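Leucine aminopeptidase (Legionella pneumophila, PDB 5GNE) is a zinc-binding M28-family peptidase that probably removes amino-terminal residues, such as leucine, from peptides. Local coordinates at residues A[140-154]-A[212-225]. Sequence-based numbering, arbitrary orientation.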
ATOM      1  N   TRP A 140     -10.061  -8.558  11.433  1.00 51.21           N
ATOM      2  CA  TRP A 140      -9.361  -8.008  12.585  1.00 53.11           C
ATOM      3  C   TRP A 140      -9.113  -6.497  12.442  1.00 58.25           C
ATOM      4  O   TRP A 140      -9.440  -5.702  13.327  1.00 60.39           O
ATOM      5  CB  TRP A 140      -8.052  -8.765  12.796  1.00 52.04           C
ATOM      6  CG  TRP A 140      -7.333  -8.352  14.022  1.00 56.95           C
ATOM      7  CD1 TRP A 140      -7.586  -8.767  15.301  1.00 59.58           C
ATOM      8  CD2 TRP A 140      -6.224  -7.453  14.103  1.00 58.88           C
ATOM      9  NE1 TRP A 140      -6.708  -8.179  16.169  1.00 62.22           N
ATOM     10  CE2 TRP A 140      -5.864  -7.360  15.467  1.00 63.28           C
ATOM     11  CE3 TRP A 140      -5.501  -6.713  13.158  1.00 57.43           C
ATOM     12  CZ2 TRP A 140      -4.809  -6.562  15.912  1.00 64.05           C
ATOM     13  CZ3 TRP A 140      -4.455  -5.909  13.602  1.00 61.92           C
ATOM     14  CH2 TRP A 140      -4.122  -5.838  14.968  1.00 66.20           C
ATOM     15  N   PHE A 141      -8.525  -6.116  11.318  1.00 54.95           N
ATOM     16  CA  PHE A 141      -8.182  -4.733  11.064  1.00 49.44           C
ATOM     17  C   PHE A 141      -9.398  -3.836  11.182  1.00 47.29           C
ATOM     18  O   PHE A 141      -9.350  -2.803  11.853  1.00 49.35           O
ATOM     19  CB  PHE A 141      -7.563  -4.599   9.666  1.00 44.32           C
ATOM     20  CG  PHE A 141      -7.225  -3.192   9.277  1.00 38.93           C
ATOM     21  CD1 PHE A 141      -8.161  -2.396   8.626  1.00 36.73           C
ATOM     22  CD2 PHE A 141      -5.965  -2.680   9.532  1.00 39.18           C
ATOM     23  CE1 PHE A 141      -7.864  -1.099   8.258  1.00 42.79           C
ATOM     24  CE2 PHE A 141      -5.632  -1.392   9.160  1.00 42.68           C
ATOM     25  CZ  PHE A 141      -6.591  -0.587   8.519  1.00 50.40           C
ATOM     26  N   LYS A 142     -10.501  -4.263  10.566  1.00 58.21           N
ATOM     27  CA  LYS A 142     -11.735  -3.475  10.555  1.00 55.50           C
ATOM     28  C   LYS A 142     -12.192  -3.248  11.983  1.00 52.15           C
ATOM     29  O   LYS A 142     -12.559  -2.143  12.381  1.00 53.94           O
ATOM     30  CB  LYS A 142     -12.837  -4.168   9.745  1.00 42.89           C
ATOM     31  CG  LYS A 142     -14.017  -3.237   9.436  1.00 49.62           C
ATOM     32  CD  LYS A 142     -15.274  -3.964   8.974  1.00 51.97           C
ATOM     33  CE  LYS A 142     -16.400  -2.971   8.707  1.00 53.51           C
ATOM     34  NZ  LYS A 142     -17.030  -2.484   9.977  1.00 62.09           N
ATOM     35  N   GLN A 143     -12.184  -4.322  12.742  1.00 52.45           N
ATOM     36  CA  GLN A 143     -12.641  -4.277  14.117  1.00 57.94           C
ATOM     37  C   GLN A 143     -11.714  -3.432  14.995  1.00 56.56           C
ATOM     38  O   GLN A 143     -12.187  -2.757  15.912  1.00 54.82           O
ATOM     39  CB  GLN A 143     -12.787  -5.700  14.638  1.00 62.78           C
ATOM     40  CG  GLN A 143     -12.701  -5.850  16.119  1.00 83.97           C
ATOM     41  CD  GLN A 143     -12.585  -7.300  16.490  1.00112.06           C
ATOM     42  OE1 GLN A 143     -13.513  -8.079  16.273  1.00124.70           O
ATOM     43  NE2 GLN A 143     -11.423  -7.691  17.004  1.00118.48           N
ATOM     44  N   GLN A 144     -10.407  -3.449  14.714  1.00 56.78           N
ATOM     45  CA  GLN A 144      -9.470  -2.566  15.433  1.00 53.00           C
ATOM     46  C   GLN A 144      -9.835  -1.097  15.220  1.00 51.90           C
ATOM     47  O   GLN A 144      -9.716  -0.274  16.124  1.00 53.20           O
ATOM     48  CB  GLN A 144      -8.024  -2.783  14.993  1.00 46.01           C
ATOM     49  CG  GLN A 144      -7.461  -4.148  15.269  1.00 51.78           C
ATOM     50  CD  GLN A 144      -7.417  -4.473  16.744  1.00 62.69           C
ATOM     51  OE1 GLN A 144      -8.145  -5.346  17.206  1.00 68.17           O
ATOM     52  NE2 GLN A 144      -6.570  -3.768  17.492  1.00 57.88           N
ATOM     53  N   PHE A 145     -10.298  -0.773  14.020  1.00 50.38           N
ATOM     54  CA  PHE A 145     -10.694   0.595  13.738  1.00 54.90           C
ATOM     55  C   PHE A 145     -12.002   0.904  14.451  1.00 61.35           C
ATOM     56  O   PHE A 145     -12.088   1.880  15.195  1.00 64.92           O
ATOM     57  CB  PHE A 145     -10.853   0.832  12.230  1.00 40.45           C
ATOM     58  CG  PHE A 145     -11.284   2.234  11.883  1.00 42.67           C
ATOM     59  CD1 PHE A 145     -10.341   3.233  11.693  1.00 36.22           C
ATOM     60  CD2 PHE A 145     -12.635   2.561  11.765  1.00 48.02           C
ATOM     61  CE1 PHE A 145     -10.742   4.539  11.381  1.00 50.69           C
ATOM     62  CE2 PHE A 145     -13.040   3.859  11.453  1.00 45.17           C
ATOM     63  CZ  PHE A 145     -12.094   4.846  11.266  1.00 50.53           C
ATOM     64  N   ASP A 146     -13.007   0.057  14.235  1.00 60.61           N
ATOM     65  CA  ASP A 146     -14.319   0.235  14.852  1.00 57.25           C
ATOM     66  C   ASP A 146     -14.212   0.398  16.364  1.00 62.28           C
ATOM     67  O   ASP A 146     -14.822   1.304  16.952  1.00 59.96           O
ATOM     68  CB  ASP A 146     -15.232  -0.949  14.523  1.00 64.00           C
ATOM     69  CG  ASP A 146     -15.434  -1.143  13.041  1.00 71.44           C
ATOM     70  OD1 ASP A 146     -15.294  -0.158  12.281  1.00 67.44           O
ATOM     71  OD2 ASP A 146     -15.726  -2.291  12.637  1.00 84.78           O
ATOM     72  N   THR A 147     -13.432  -0.485  16.986  1.00 57.66           N
ATOM     73  CA  THR A 147     -13.221  -0.442  18.423  1.00 59.05           C
ATOM     74  C   THR A 147     -12.639   0.907  18.839  1.00 62.04           C
ATOM     75  O   THR A 147     -13.155   1.562  19.752  1.00 66.06           O
ATOM     76  CB  THR A 147     -12.297  -1.574  18.904  1.00 62.82           C
ATOM     77  OG1 THR A 147     -12.955  -2.841  18.750  1.00 56.72           O
ATOM     78  CG2 THR A 147     -11.938  -1.367  20.377  1.00 53.62           C
ATOM     79  N   LEU A 148     -11.555   1.308  18.180  1.00 54.73           N
ATOM     80  CA  LEU A 148     -10.913   2.586  18.470  1.00 57.45           C
ATOM     81  C   LEU A 148     -11.882   3.762  18.374  1.00 55.42           C
ATOM     82  O   LEU A 148     -11.916   4.628  19.252  1.00 52.01           O
ATOM     83  CB  LEU A 148      -9.757   2.823  17.494  1.00 56.78           C
ATOM     84  CG  LEU A 148      -8.410   2.188  17.821  1.00 54.85           C
ATOM     85  CD1 LEU A 148      -7.413   2.467  16.705  1.00 57.49           C
ATOM     86  CD2 LEU A 148      -7.894   2.702  19.142  1.00 46.10           C
ATOM     87  N   ALA A 149     -12.708   3.762  17.334  1.00 61.22           N
ATOM     88  CA  ALA A 149     -13.680   4.833  17.144  1.00 66.83           C
ATOM     89  C   ALA A 149     -14.751   4.810  18.228  1.00 74.91           C
ATOM     90  O   ALA A 149     -15.256   5.858  18.614  1.00 77.98           O
ATOM     91  CB  ALA A 149     -14.314   4.747  15.766  1.00 57.19           C
ATOM     92  N   GLN A 150     -15.082   3.622  18.732  1.00 79.35           N
ATOM     93  CA  GLN A 150     -16.061   3.513  19.813  1.00 84.79           C
ATOM     94  C   GLN A 150     -15.425   3.927  21.129  1.00 80.14           C
ATOM     95  O   GLN A 150     -16.031   4.651  21.905  1.00 87.29           O
ATOM     96  CB  GLN A 150     -16.604   2.081  19.944  1.00 93.35           C
ATOM     97  CG  GLN A 150     -17.430   1.570  18.757  1.00 99.29           C
ATOM     98  CD  GLN A 150     -18.021   0.185  19.005  1.00109.21           C
ATOM     99  OE1 GLN A 150     -18.670  -0.045  20.027  1.00115.75           O
ATOM    100  NE2 GLN A 150     -17.795  -0.741  18.069  1.00104.42           N
ATOM    101  N   ASP A 151     -14.179   3.516  21.342  1.00 76.53           N
ATOM    102  CA  ASP A 151     -13.436   3.877  22.545  1.00 75.12           C
ATOM    103  C   ASP A 151     -13.183   5.373  22.722  1.00 69.63           C
ATOM    104  O   ASP A 151     -13.136   5.869  23.838  1.00 77.59           O
ATOM    105  CB  ASP A 151     -12.086   3.155  22.553  1.00 78.32           C
ATOM    106  CG  ASP A 151     -12.212   1.681  22.853  1.00 85.02           C
ATOM    107  OD1 ASP A 151     -13.356   1.200  23.004  1.00 88.19           O
ATOM    108  OD2 ASP A 151     -11.166   1.002  22.912  1.00 90.39           O
ATOM    109  N   TYR A 152     -13.023   6.102  21.633  1.00 67.09           N
ATOM    110  CA  TYR A 152     -12.822   7.544  21.748  1.00 69.41           C
ATOM    111  C   TYR A 152     -14.081   8.339  21.392  1.00 68.06           C
ATOM    112  O   TYR A 152     -14.012   9.547  21.158  1.00 68.21           O
ATOM    113  CB  TYR A 152     -11.621   7.989  20.886  1.00 71.90           C
ATOM    114  CG  TYR A 152     -10.274   7.459  21.377  1.00 77.06           C
ATOM    115  CD1 TYR A 152      -9.808   6.198  21.007  1.00 76.54           C
ATOM    116  CD2 TYR A 152      -9.486   8.214  22.235  1.00 75.29           C
ATOM    117  CE1 TYR A 152      -8.582   5.718  21.466  1.00 72.42           C
ATOM    118  CE2 TYR A 152      -8.271   7.743  22.704  1.00 79.06           C
ATOM    119  CZ  TYR A 152      -7.820   6.499  22.318  1.00 78.67           C
ATOM    120  OH  TYR A 152      -6.603   6.049  22.789  1.00 77.69           O
ATOM    121  N   GLY A 153     -15.223   7.650  21.375  1.00 69.11           N
ATOM    122  CA  GLY A 153     -16.526   8.242  21.109  1.00 67.69           C
ATOM    123  C   GLY A 153     -16.550   9.132  19.883  1.00 75.69           C
ATOM    124  O   GLY A 153     -17.062  10.254  19.909  1.00 81.85           O
ATOM    125  N   ARG A 154     -16.011   8.605  18.793  1.00 63.02           N
ATOM    126  CA  ARG A 154     -15.996   9.311  17.530  1.00 59.19           C
ATOM    127  C   ARG A 154     -17.045   8.705  16.572  1.00 63.06           C
ATOM    128  O   ARG A 154     -16.899   7.574  16.105  1.00 70.66           O
ATOM    129  CB  ARG A 154     -14.569   9.236  16.971  1.00 60.06           C
ATOM    130  CG  ARG A 154     -14.209  10.239  15.927  1.00 68.29           C
ATOM    131  CD  ARG A 154     -14.015  11.640  16.455  1.00 66.14           C
ATOM    132  NE  ARG A 154     -13.890  12.525  15.302  1.00 71.90           N
ATOM    133  CZ  ARG A 154     -12.741  12.953  14.788  1.00 58.57           C
ATOM    134  NH1 ARG A 154     -11.580  12.624  15.347  1.00 48.14           N
ATOM    135  NH2 ARG A 154     -12.765  13.742  13.726  1.00 63.56           N
ATOM    136  N   GLU A 212       0.146   2.464  10.256  1.00 32.90           N
ATOM    137  CA  GLU A 212      -1.046   3.255   9.979  1.00 42.43           C
ATOM    138  C   GLU A 212      -2.083   3.054  11.059  1.00 36.79           C
ATOM    139  O   GLU A 212      -2.879   3.974  11.321  1.00 41.07           O
ATOM    140  CB  GLU A 212      -1.616   2.954   8.579  1.00 44.00           C
ATOM    141  CG  GLU A 212      -2.291   1.617   8.389  1.00 41.97           C
ATOM    142  CD  GLU A 212      -2.978   1.505   7.021  1.00 48.79           C
ATOM    143  OE1 GLU A 212      -3.235   2.542   6.364  1.00 50.58           O
ATOM    144  OE2 GLU A 212      -3.223   0.365   6.581  1.00 44.15           O
ATOM    145  N   LEU A 213      -2.095   1.879  11.683  1.00 33.84           N
ATOM    146  CA  LEU A 213      -3.020   1.655  12.800  1.00 37.95           C
ATOM    147  C   LEU A 213      -2.682   2.581  13.949  1.00 40.31           C
ATOM    148  O   LEU A 213      -3.573   3.213  14.510  1.00 51.97           O
ATOM    149  CB  LEU A 213      -2.990   0.207  13.276  1.00 43.93           C
ATOM    150  CG  LEU A 213      -4.176  -0.597  12.737  1.00 53.59           C
ATOM    151  CD1 LEU A 213      -4.041  -2.049  13.116  1.00 61.55           C
ATOM    152  CD2 LEU A 213      -5.517  -0.031  13.240  1.00 49.93           C
ATOM    153  N   GLU A 214      -1.394   2.720  14.256  1.00 39.21           N
ATOM    154  CA  GLU A 214      -0.968   3.697  15.263  1.00 40.47           C
ATOM    155  C   GLU A 214      -1.300   5.146  14.861  1.00 41.51           C
ATOM    156  O   GLU A 214      -1.689   5.973  15.705  1.00 43.47           O
ATOM    157  CB  GLU A 214       0.528   3.552  15.561  1.00 40.25           C
ATOM    158  CG  GLU A 214       1.055   4.469  16.674  1.00 46.65           C
ATOM    159  CD  GLU A 214       0.296   4.359  18.004  1.00 53.35           C
ATOM    160  OE1 GLU A 214      -0.436   3.365  18.219  1.00 61.58           O
ATOM    161  OE2 GLU A 214       0.451   5.269  18.851  1.00 54.20           O
ATOM    162  N   MET A 215      -1.091   5.469  13.594  1.00 38.28           N
ATOM    163  CA  MET A 215      -1.467   6.793  13.089  1.00 42.21           C
ATOM    164  C   MET A 215      -2.941   7.081  13.361  1.00 41.03           C
ATOM    165  O   MET A 215      -3.294   8.128  13.922  1.00 43.56           O
ATOM    166  CB  MET A 215      -1.177   6.880  11.608  1.00 38.13           C
ATOM    167  CG  MET A 215       0.304   7.106  11.319  1.00 35.82           C
ATOM    168  SD  MET A 215       0.591   6.738   9.586  1.00 57.50           S
ATOM    169  CE  MET A 215      -0.403   8.042   8.861  1.00 49.24           C
ATOM    170  N   ALA A 216      -3.789   6.106  13.042  1.00 40.48           N
ATOM    171  CA  ALA A 216      -5.231   6.215  13.301  1.00 45.42           C
ATOM    172  C   ALA A 216      -5.508   6.416  14.781  1.00 41.14           C
ATOM    173  O   ALA A 216      -6.351   7.217  15.163  1.00 47.42           O
ATOM    174  CB  ALA A 216      -5.982   4.984  12.789  1.00 44.76           C
ATOM    175  N   ARG A 217      -4.802   5.688  15.621  1.00 42.18           N
ATOM    176  CA  ARG A 217      -5.083   5.770  17.034  1.00 49.80           C
ATOM    177  C   ARG A 217      -4.618   7.091  17.638  1.00 54.87           C
ATOM    178  O   ARG A 217      -5.323   7.697  18.443  1.00 56.90           O
ATOM    179  CB  ARG A 217      -4.377   4.634  17.760  1.00 55.43           C
ATOM    180  CG  ARG A 217      -4.648   4.582  19.264  1.00 63.74           C
ATOM    181  CD  ARG A 217      -3.658   3.650  19.975  1.00 53.74           C
ATOM    182  NE  ARG A 217      -2.365   4.311  20.118  1.00 59.69           N
ATOM    183  CZ  ARG A 217      -2.139   5.331  20.946  1.00 54.94           C
ATOM    184  NH1 ARG A 217      -3.113   5.780  21.723  1.00 49.06           N
ATOM    185  NH2 ARG A 217      -0.937   5.892  21.006  1.00 58.79           N
ATOM    186  N   VAL A 218      -3.441   7.551  17.235  1.00 48.85           N
ATOM    187  CA  VAL A 218      -3.005   8.891  17.597  1.00 48.39           C
ATOM    188  C   VAL A 218      -4.012   9.970  17.181  1.00 51.94           C
ATOM    189  O   VAL A 218      -4.404  10.805  17.997  1.00 60.94           O
ATOM    190  CB  VAL A 218      -1.627   9.193  17.006  1.00 47.75           C
ATOM    191  CG1 VAL A 218      -1.287  10.664  17.191  1.00 39.69           C
ATOM    192  CG2 VAL A 218      -0.590   8.312  17.691  1.00 38.69           C
ATOM    193  N   VAL A 219      -4.469   9.916  15.936  1.00 47.59           N
ATOM    194  CA  VAL A 219      -5.491  10.843  15.452  1.00 46.50           C
ATOM    195  C   VAL A 219      -6.780  10.799  16.304  1.00 58.90           C
ATOM    196  O   VAL A 219      -7.337  11.841  16.629  1.00 57.43           O
ATOM    197  CB  VAL A 219      -5.846  10.552  13.975  1.00 42.94           C
ATOM    198  CG1 VAL A 219      -7.127  11.255  13.587  1.00 43.75           C
ATOM    199  CG2 VAL A 219      -4.701  10.969  13.044  1.00 37.27           C
ATOM    200  N   PHE A 220      -7.224   9.614  16.719  1.00 59.67           N
ATOM    201  CA  PHE A 220      -8.420   9.519  17.566  1.00 55.03           C
ATOM    202  C   PHE A 220      -8.198  10.186  18.923  1.00 64.32           C
ATOM    203  O   PHE A 220      -9.111  10.803  19.485  1.00 59.93           O
ATOM    204  CB  PHE A 220      -8.855   8.061  17.801  1.00 51.57           C
ATOM    205  CG  PHE A 220      -9.654   7.450  16.670  1.00 46.12           C
ATOM    206  CD1 PHE A 220     -10.845   8.000  16.278  1.00 51.52           C
ATOM    207  CD2 PHE A 220      -9.240   6.286  16.052  1.00 57.86           C
ATOM    208  CE1 PHE A 220     -11.587   7.431  15.253  1.00 60.38           C
ATOM    209  CE2 PHE A 220      -9.980   5.711  15.029  1.00 45.93           C
ATOM    210  CZ  PHE A 220     -11.147   6.278  14.633  1.00 50.43           C
ATOM    211  N   SER A 221      -6.994  10.042  19.458  1.00 64.45           N
ATOM    212  CA  SER A 221      -6.672  10.603  20.767  1.00 69.63           C
ATOM    213  C   SER A 221      -6.215  12.069  20.682  1.00 65.47           C
ATOM    214  O   SER A 221      -6.009  12.711  21.701  1.00 74.42           O
ATOM    215  CB  SER A 221      -5.615   9.751  21.460  1.00 68.24           C
ATOM    216  OG  SER A 221      -4.446   9.705  20.676  1.00 83.09           O
ATOM    217  N   SER A 222      -6.029  12.582  19.471  1.00 67.56           N
ATOM    218  CA  SER A 222      -5.716  14.006  19.265  1.00 69.02           C
ATOM    219  C   SER A 222      -6.728  14.996  19.877  1.00 66.69           C
ATOM    220  O   SER A 222      -7.900  14.670  20.063  1.00 69.10           O
ATOM    221  CB  SER A 222      -5.599  14.282  17.753  1.00 59.28           C
ATOM    222  OG  SER A 222      -5.639  15.674  17.418  1.00 48.65           O
ATOM    223  N   ASN A 223      -6.250  16.201  20.197  1.00 61.41           N
ATOM    224  CA  ASN A 223      -7.084  17.255  20.788  1.00 66.60           C
ATOM    225  C   ASN A 223      -7.658  18.188  19.715  1.00 70.14           C
ATOM    226  O   ASN A 223      -8.500  19.034  20.001  1.00 79.07           O
ATOM    227  CB  ASN A 223      -6.297  18.067  21.822  1.00 69.01           C
ATOM    228  CG  ASN A 223      -6.414  17.493  23.222  1.00 91.51           C
ATOM    229  OD1 ASN A 223      -5.446  16.964  23.775  1.00100.00           O
ATOM    230  ND2 ASN A 223      -7.607  17.597  23.808  1.00 97.15           N
ATOM    231  N   PHE A 224      -7.148  18.069  18.497  1.00 57.69           N
ATOM    232  CA  PHE A 224      -7.666  18.838  17.375  1.00 57.87           C
ATOM    233  C   PHE A 224      -8.220  17.891  16.307  1.00 60.62           C
ATOM    234  O   PHE A 224      -7.843  16.722  16.203  1.00 57.50           O
ATOM    235  CB  PHE A 224      -6.602  19.777  16.792  1.00 56.41           C
ATOM    236  CG  PHE A 224      -5.331  19.079  16.367  1.00 75.13           C
ATOM    237  CD1 PHE A 224      -5.212  18.520  15.097  1.00 66.36           C
ATOM    238  CD2 PHE A 224      -4.259  18.969  17.250  1.00 70.05           C
ATOM    239  CE1 PHE A 224      -4.059  17.878  14.718  1.00 54.65           C
ATOM    240  CE2 PHE A 224      -3.102  18.333  16.869  1.00 65.63           C
ATOM    241  CZ  PHE A 224      -3.005  17.787  15.603  1.00 68.82           C
ATOM    242  N   GLU A 225      -9.176  18.396  15.555  1.00 63.61           N
ATOM    243  CA  GLU A 225      -9.761  17.662  14.455  1.00 60.56           C
ATOM    244  C   GLU A 225      -9.018  18.044  13.179  1.00 52.13           C
ATOM    245  O   GLU A 225      -8.239  18.994  13.174  1.00 51.79           O
ATOM    246  CB  GLU A 225     -11.246  17.956  14.350  1.00 57.90           C
ATOM    247  CG  GLU A 225     -12.039  17.282  15.449  1.00 56.60           C
ATOM    248  CD  GLU A 225     -13.413  16.879  14.989  1.00 57.10           C
ATOM    249  OE1 GLU A 225     -13.799  17.292  13.880  1.00 67.19           O
ATOM    250  OE2 GLU A 225     -14.102  16.146  15.716  1.00 63.80           O
TER
HETATM  251  O   HOH W   1      -8.834  14.212  15.122  1.00 47.49           O
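Helices 140-151 and 212-221 run nearly parallel, 13° apart with axes 10.0 Å from each other, bringing Phe145, Leu148 and Tyr152 opposite Leu213, Arg217 and Phe220. Near the C-terminal end of the second helix, Phe220, with CG anti to its carbonyl carbon (chi1 -81°), turns its large flat ring onto the first. Ala149 CA makes a CH-pi contact 4.1 Å from the ring centroid, and its short methyl lies against CZ. Phe145 meets the same ring obliquely, CE1 to Phe220 CZ 3.7 Å, and Leu148 adds its CB. Toward the N-terminal end, branched Leu213 sets CD1 against Trp140 CZ3, CD2 against Gln144 CB and CG against Phe141 CE2. Tyr152 lays one face over Phe220 CB, while long Arg217 packs its aliphatic part on Leu148 and grips Glu214 side-on. A Schellman motif, with Gly153 as its C-prime residue, turns the chain into Arg154, whose NH1 a water links to Val219 O and Phe224 O. Glu225 OE2 lies over the guanidinium face, 3.4 Å from Arg154 NH2, by charge alone; their firmer salt bridges are to Lys181 and Asp156 respectively. Both helices lie on the mixed sheet, Phe145 and Phe220 resting on strands 157-164 and 170-177, while helix 355-373 packs against Met215 and Val218.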